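Local coordinates for periplasmic binding protein (PDB 4MDY) that probably binds an iron-containing solute outside the membrane and passes it to an ABC transporter, as in related solute-binding lipoproteins, at residues L81-D84 with N85-V89; Q190-P194 with G195-D199. All coordinates share one frame; numbering follows the deposited sequence.

Contacts 1 and 2 are both local turns on the surface, each leading from the end of a short strand into a helix, and their centres lie about 27 Å apart. Contact 1 (81-84 with 85-89) joins strand 79-81 to helix 89-94, far from the centre of the chain; a beta turn, an Asx turn and a shared water hold it. Contact 2 (190-194 with 195-199) links strand 189-190 to helix 199-203, closer to the middle of the molecule and beside the parallel sheet that contains strand 176-181. There a double proline leads into a turn, methyl groups meet across it, and an arginine chain lies over a tryptophan face within 195-199.

Contact 1 (L81-D84 with N85-V89); sequences LNLD and NGIPV
Asn-85 meets the preceding segment through water: its N donates to the molecule over 2.9 Å, and the same water donates to Asn-82 O (2.8 Å) and to Gly-86 O (2.6 Å), bridging the two limbs of the loop. Gly-86 closes a type I beta turn, its N bonding to Leu-83 O at 3.0 Å from well above the carbonyl plane, with an N-H...O angle of 143°. Its phi of 74° favours glycine. The turn is primed on its near side by an Asx turn, in which Asn-82 OD1 accepts from Asp-84 N (3.1 Å). Ile-87 points away from the other limb, yet its CG1, beside the backbone N (chi1 -64°), still reaches Leu-83 CD2 at 4.0 Å, and the side chain also packs on Ile-92 and Thr-111. Pro-88 lays its ring against the other limb, CD 3.7 Å from Asn-82 O and CG 4.2 Å from Leu-81 CB. Its ring-restricted phi suits the inverse gamma turn it centres, at the N-cap right before the helix that Val-89 begins. The chemistry implies a division of labour: polar groups and one water fix the backbone, while Leu-81, Leu-83 and Ile-87 tie the loop to strand 53-55 and helices 89-94 and 109-116.

Contact 2 (Q190-P194 with G195-D199); sequences QATPP and GWRTD
Thr-192 and Thr-198 run antiparallel alongside each other, methyl beside methyl, with 3.9 Å between Thr-192 CG2 and Thr-198 CG2. The apolar contacts centre on Thr-192 CG2: the -62° chi1 swings this methyl anti to the backbone N, toward Arg-197 CB at 3.8 Å, the two side chains lying nearly perpendicular. A small beta-branched residue suits both threonine places, because each offers a methyl to the neighbouring limb. Pro-193 and Pro-194 keep that limb extended, and Pro-194 packs further on Val-208.

Among contacts of polar atoms across the turn, Thr-198 CG2 sits 3.8 Å from Pro-193 O, and Thr-198 OG1 lies 3.4 Å from Pro-194 CA. Backbone bonds shape the second limb from within: Thr-198 N donates to Gly-195 O (3.0 Å) and Asp-199 N to Trp-196 O (3.1 Å), winding the chain towards helix 199-203. Gly-195, with phi 164°, adopts a conformation in which a side chain would clash with Pro-194 O.

Flat groups also act inside this limb. Arg-197 CG lies 3.6 Å above the centre of the Trp-196 ring, and Trp-196 CH2 in turn lies 3.9 Å above the guanidinium plane, the extended arginine running over the face of the indole. Trp-196 NE1 is bonded to Phe-131 O. A PEG molecule, probably from the crystallisation liquor, lies near the arginine side chain. With its stem against methyl and indole, and both NH1 and NH2 hydrogen-bonded, NH2 to Ala-272 O, the guanidinium of Arg-197 is probably held in place.

Contact 1 (L81-D84 with N85-V89)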
ATOM      1  N   LEU A  81     -15.992   5.350   5.567  1.00 25.08           N
ATOM      2  CA  LEU A  81     -16.670   5.044   4.325  1.00 23.92           C
ATOM      3  C   LEU A  81     -16.180   3.699   3.840  1.00 21.32           C
ATOM      4  O   LEU A  81     -15.242   3.135   4.394  1.00 24.41           O
ATOM      5  CB  LEU A  81     -16.329   6.104   3.272  1.00 25.38           C
ATOM      6  CG  LEU A  81     -16.428   7.564   3.708  1.00 25.97           C
ATOM      7  CD1 LEU A  81     -15.895   8.489   2.617  1.00 26.73           C
ATOM      8  CD2 LEU A  81     -17.870   7.900   4.053  1.00 27.49           C
ATOM      9  N   ASN A  82     -16.800   3.194   2.786  1.00 25.63           N
ATOM     10  CA  ASN A  82     -16.276   2.020   2.090  1.00 29.22           C
ATOM     11  C   ASN A  82     -16.709   2.047   0.636  1.00 25.87           C
ATOM     12  O   ASN A  82     -17.598   2.811   0.271  1.00 26.81           O
ATOM     13  CB  ASN A  82     -16.718   0.723   2.776  1.00 31.51           C
ATOM     14  CG  ASN A  82     -18.211   0.498   2.697  1.00 34.77           C
ATOM     15  OD1 ASN A  82     -18.773   0.378   1.612  1.00 34.64           O
ATOM     16  ND2 ASN A  82     -18.860   0.427   3.848  1.00 35.18           N
ATOM     17  N   LEU A  83     -16.079   1.208  -0.177  1.00 27.84           N
ATOM     18  CA  LEU A  83     -16.302   1.203  -1.624  1.00 30.20           C
ATOM     19  C   LEU A  83     -17.129   0.007  -2.095  1.00 31.84           C
ATOM     20  O   LEU A  83     -17.105  -0.326  -3.272  1.00 33.02           O
ATOM     21  CB  LEU A  83     -14.949   1.219  -2.356  1.00 28.84           C
ATOM     22  CG  LEU A  83     -14.033   2.422  -2.114  1.00 28.60           C
ATOM     23  CD1 LEU A  83     -12.782   2.337  -2.980  1.00 29.01           C
ATOM     24  CD2 LEU A  83     -14.771   3.721  -2.385  1.00 29.94           C
ATOM     25  N   ASP A  84     -17.882  -0.613  -1.184  1.00 37.71           N
ATOM     26  CA  ASP A  84     -18.724  -1.775  -1.520  1.00 38.93           C
ATOM     27  C   ASP A  84     -19.662  -1.512  -2.703  1.00 38.33           C
ATOM     28  O   ASP A  84     -19.864  -2.388  -3.542  1.00 40.50           O
ATOM     29  CB  ASP A  84     -19.548  -2.226  -0.303  1.00 40.97           C
ATOM     30  CG  ASP A  84     -18.691  -2.812   0.809  1.00 44.60           C
ATOM     31  OD1 ASP A  84     -17.445  -2.772   0.708  1.00 47.24           O
ATOM     32  OD2 ASP A  84     -19.272  -3.318   1.796  1.00 50.39           O
ATOM     33  N   ASN A  85     -20.231  -0.310  -2.762  1.00 38.13           N
ATOM     34  CA  ASN A  85     -21.078   0.092  -3.885  1.00 39.17           C
ATOM     35  C   ASN A  85     -20.489   1.280  -4.620  1.00 36.34           C
ATOM     36  O   ASN A  85     -21.201   2.218  -4.970  1.00 39.46           O
ATOM     37  CB  ASN A  85     -22.486   0.432  -3.392  1.00 43.44           C
ATOM     38  CG  ASN A  85     -23.158  -0.737  -2.709  1.00 45.51           C
ATOM     39  OD1 ASN A  85     -23.797  -0.578  -1.670  1.00 57.04           O
ATOM     40  ND2 ASN A  85     -23.013  -1.925  -3.287  1.00 44.30           N
ATOM     41  N   GLY A  86     -19.184   1.230  -4.858  1.00 36.35           N
ATOM     42  CA  GLY A  86     -18.476   2.338  -5.493  1.00 35.32           C
ATOM     43  C   GLY A  86     -18.280   3.505  -4.542  1.00 32.20           C
ATOM     44  O   GLY A  86     -18.597   3.419  -3.350  1.00 30.63           O
ATOM     45  N   ILE A  87     -17.765   4.610  -5.072  1.00 29.47           N
ATOM     46  CA  ILE A  87     -17.479   5.776  -4.250  1.00 29.12           C
ATOM     47  C   ILE A  87     -18.815   6.348  -3.782  1.00 27.75           C
ATOM     48  O   ILE A  87     -19.681   6.635  -4.613  1.00 26.71           O
ATOM     49  CB  ILE A  87     -16.672   6.831  -5.029  1.00 29.93           C
ATOM     50  CG1 ILE A  87     -15.298   6.259  -5.404  1.00 32.55           C
ATOM     51  CG2 ILE A  87     -16.506   8.099  -4.203  1.00 29.55           C
ATOM     52  CD1 ILE A  87     -14.634   6.972  -6.560  1.00 34.16           C
ATOM     53  N   PRO A  88     -19.003   6.479  -2.454  1.00 28.65           N
ATOM     54  CA  PRO A  88     -20.284   6.954  -1.927  1.00 28.28           C
ATOM     55  C   PRO A  88     -20.411   8.471  -2.050  1.00 24.98           C
ATOM     56  O   PRO A  88     -20.097   9.208  -1.116  1.00 23.49           O
ATOM     57  CB  PRO A  88     -20.246   6.500  -0.462  1.00 29.16           C
ATOM     58  CG  PRO A  88     -18.798   6.500  -0.112  1.00 27.64           C
ATOM     59  CD  PRO A  88     -18.053   6.149  -1.373  1.00 28.29           C
ATOM     60  N   VAL A  89     -20.887   8.924  -3.204  1.00 25.01           N
ATOM     61  CA  VAL A  89     -20.916  10.350  -3.524  1.00 27.28           C
ATOM     62  C   VAL A  89     -21.839  11.122  -2.578  1.00 28.17           C
ATOM     63  O   VAL A  89     -21.463  12.194  -2.090  1.00 22.38           O
ATOM     64  CB  VAL A  89     -21.309  10.592  -4.999  1.00 29.87           C
ATOM     65  CG1 VAL A  89     -21.527  12.078  -5.276  1.00 29.75           C
ATOM     66  CG2 VAL A  89     -20.229  10.036  -5.920  1.00 32.13           C
TER
HETATM   67  O   HOH W   1     -19.732   2.156  -1.351  1.00 29.54           O

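Contact 2 (Q190-P194 with G195-D199)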
ATOM      1  N   GLN A 190      -1.181 -16.746  -5.550  1.00 18.85           N
ATOM      2  CA  GLN A 190      -1.235 -15.351  -5.961  1.00 19.00           C
ATOM      3  C   GLN A 190       0.124 -14.701  -5.731  1.00 17.39           C
ATOM      4  O   GLN A 190       0.759 -14.926  -4.706  1.00 17.48           O
ATOM      5  CB  GLN A 190      -2.326 -14.635  -5.185  1.00 20.58           C
ATOM      6  CG  GLN A 190      -3.667 -15.326  -5.357  1.00 23.37           C
ATOM      7  CD  GLN A 190      -4.805 -14.575  -4.716  1.00 27.39           C
ATOM      8  OE1 GLN A 190      -5.057 -14.718  -3.517  1.00 37.31           O
ATOM      9  NE2 GLN A 190      -5.516 -13.788  -5.510  1.00 27.12           N
ATOM     10  N   ALA A 191       0.571 -13.902  -6.692  1.00 18.39           N
ATOM     11  CA  ALA A 191       1.878 -13.248  -6.596  1.00 18.13           C
ATOM     12  C   ALA A 191       1.820 -11.792  -7.041  1.00 19.12           C
ATOM     13  O   ALA A 191       0.921 -11.382  -7.774  1.00 17.58           O
ATOM     14  CB  ALA A 191       2.909 -14.001  -7.416  1.00 17.39           C
ATOM     15  N   THR A 192       2.787 -11.017  -6.574  1.00 18.85           N
ATOM     16  CA  THR A 192       2.948  -9.644  -6.999  1.00 21.18           C
ATOM     17  C   THR A 192       4.036  -9.601  -8.081  1.00 21.46           C
ATOM     18  O   THR A 192       5.215  -9.820  -7.792  1.00 19.86           O
ATOM     19  CB  THR A 192       3.310  -8.736  -5.813  1.00 22.28           C
ATOM     20  OG1 THR A 192       2.239  -8.750  -4.855  1.00 23.23           O
ATOM     21  CG2 THR A 192       3.541  -7.309  -6.284  1.00 21.11           C
ATOM     22  N   PRO A 193       3.640  -9.344  -9.339  1.00 22.33           N
ATOM     23  CA  PRO A 193       4.653  -9.300 -10.385  1.00 22.37           C
ATOM     24  C   PRO A 193       5.597  -8.116 -10.182  1.00 24.06           C
ATOM     25  O   PRO A 193       5.213  -7.123  -9.559  1.00 21.22           O
ATOM     26  CB  PRO A 193       3.836  -9.119 -11.670  1.00 23.68           C
ATOM     27  CG  PRO A 193       2.472  -9.610 -11.333  1.00 24.54           C
ATOM     28  CD  PRO A 193       2.279  -9.235  -9.892  1.00 25.04           C
ATOM     29  N   PRO A 194       6.833  -8.224 -10.685  1.00 25.44           N
ATOM     30  CA  PRO A 194       7.752  -7.097 -10.585  1.00 23.33           C
ATOM     31  C   PRO A 194       7.110  -5.787 -11.046  1.00 22.03           C
ATOM     32  O   PRO A 194       6.358  -5.769 -12.006  1.00 22.82           O
ATOM     33  CB  PRO A 194       8.900  -7.499 -11.513  1.00 25.97           C
ATOM     34  CG  PRO A 194       8.889  -8.984 -11.511  1.00 25.36           C
ATOM     35  CD  PRO A 194       7.464  -9.405 -11.305  1.00 26.53           C
ATOM     36  N   GLY A 195       7.399  -4.707 -10.338  1.00 22.37           N
ATOM     37  CA  GLY A 195       6.793  -3.412 -10.608  1.00 20.91           C
ATOM     38  C   GLY A 195       7.037  -2.520  -9.409  1.00 18.85           C
ATOM     39  O   GLY A 195       7.850  -2.847  -8.531  1.00 17.18           O
ATOM     40  N   TRP A 196       6.340  -1.395  -9.344  1.00 18.01           N
ATOM     41  CA  TRP A 196       6.577  -0.468  -8.250  1.00 18.23           C
ATOM     42  C   TRP A 196       6.400  -1.129  -6.881  1.00 17.72           C
ATOM     43  O   TRP A 196       7.134  -0.815  -5.952  1.00 17.07           O
ATOM     44  CB  TRP A 196       5.721   0.793  -8.370  1.00 17.69           C
ATOM     45  CG  TRP A 196       4.278   0.694  -7.969  1.00 17.41           C
ATOM     46  CD1 TRP A 196       3.207   0.618  -8.805  1.00 19.36           C
ATOM     47  CD2 TRP A 196       3.739   0.744  -6.633  1.00 17.10           C
ATOM     48  NE1 TRP A 196       2.036   0.598  -8.077  1.00 20.12           N
ATOM     49  CE2 TRP A 196       2.336   0.677  -6.745  1.00 17.55           C
ATOM     50  CE3 TRP A 196       4.306   0.835  -5.363  1.00 16.91           C
ATOM     51  CZ2 TRP A 196       1.491   0.690  -5.628  1.00 19.32           C
ATOM     52  CZ3 TRP A 196       3.469   0.856  -4.252  1.00 18.02           C
ATOM     53  CH2 TRP A 196       2.078   0.776  -4.394  1.00 19.42           C
ATOM     54  N   ARG A 197       5.452  -2.056  -6.778  1.00 17.51           N
ATOM     55  CA  ARG A 197       5.189  -2.750  -5.514  1.00 19.33           C
ATOM     56  C   ARG A 197       6.336  -3.623  -5.015  1.00 20.52           C
ATOM     57  O   ARG A 197       6.414  -3.898  -3.822  1.00 21.41           O
ATOM     58  CB  ARG A 197       3.942  -3.611  -5.622  1.00 20.39           C
ATOM     59  CG  ARG A 197       2.651  -2.820  -5.608  1.00 24.26           C
ATOM     60  CD  ARG A 197       1.488  -3.718  -5.216  1.00 29.42           C
ATOM     61  NE  ARG A 197       0.355  -2.931  -4.754  1.00 38.63           N
ATOM     62  CZ  ARG A 197       0.130  -2.545  -3.493  1.00 40.72           C
ATOM     63  NH1 ARG A 197      -0.948  -1.829  -3.232  1.00 45.43           N
ATOM     64  NH2 ARG A 197       0.944  -2.867  -2.494  1.00 41.53           N
ATOM     65  N   THR A 198       7.209  -4.069  -5.912  1.00 21.37           N
ATOM     66  CA  THR A 198       8.371  -4.866  -5.494  1.00 21.92           C
ATOM     67  C   THR A 198       9.649  -4.030  -5.360  1.00 21.66           C
ATOM     68  O   THR A 198      10.690  -4.560  -4.981  1.00 22.07           O
ATOM     69  CB  THR A 198       8.628  -6.047  -6.453  1.00 22.42           C
ATOM     70  OG1 THR A 198       8.857  -5.565  -7.785  1.00 20.31           O
ATOM     71  CG2 THR A 198       7.434  -6.999  -6.463  1.00 23.11           C
ATOM     72  N   ASP A 199       9.579  -2.731  -5.657  1.00 23.04           N
ATOM     73  CA  ASP A 199      10.774  -1.877  -5.594  1.00 25.03           C
ATOM     74  C   ASP A 199      11.461  -1.946  -4.235  1.00 21.90           C
ATOM     75  O   ASP A 199      12.691  -1.979  -4.159  1.00 25.38           O
ATOM     76  CB  ASP A 199      10.449  -0.411  -5.917  1.00 28.89           C
ATOM     77  CG  ASP A 199      10.287  -0.151  -7.406  1.00 32.73           C
ATOM     78  OD1 ASP A 199      10.717  -0.991  -8.229  1.00 38.44           O
ATOM     79  OD2 ASP A 199       9.729   0.912  -7.755  1.00 35.82           O
TER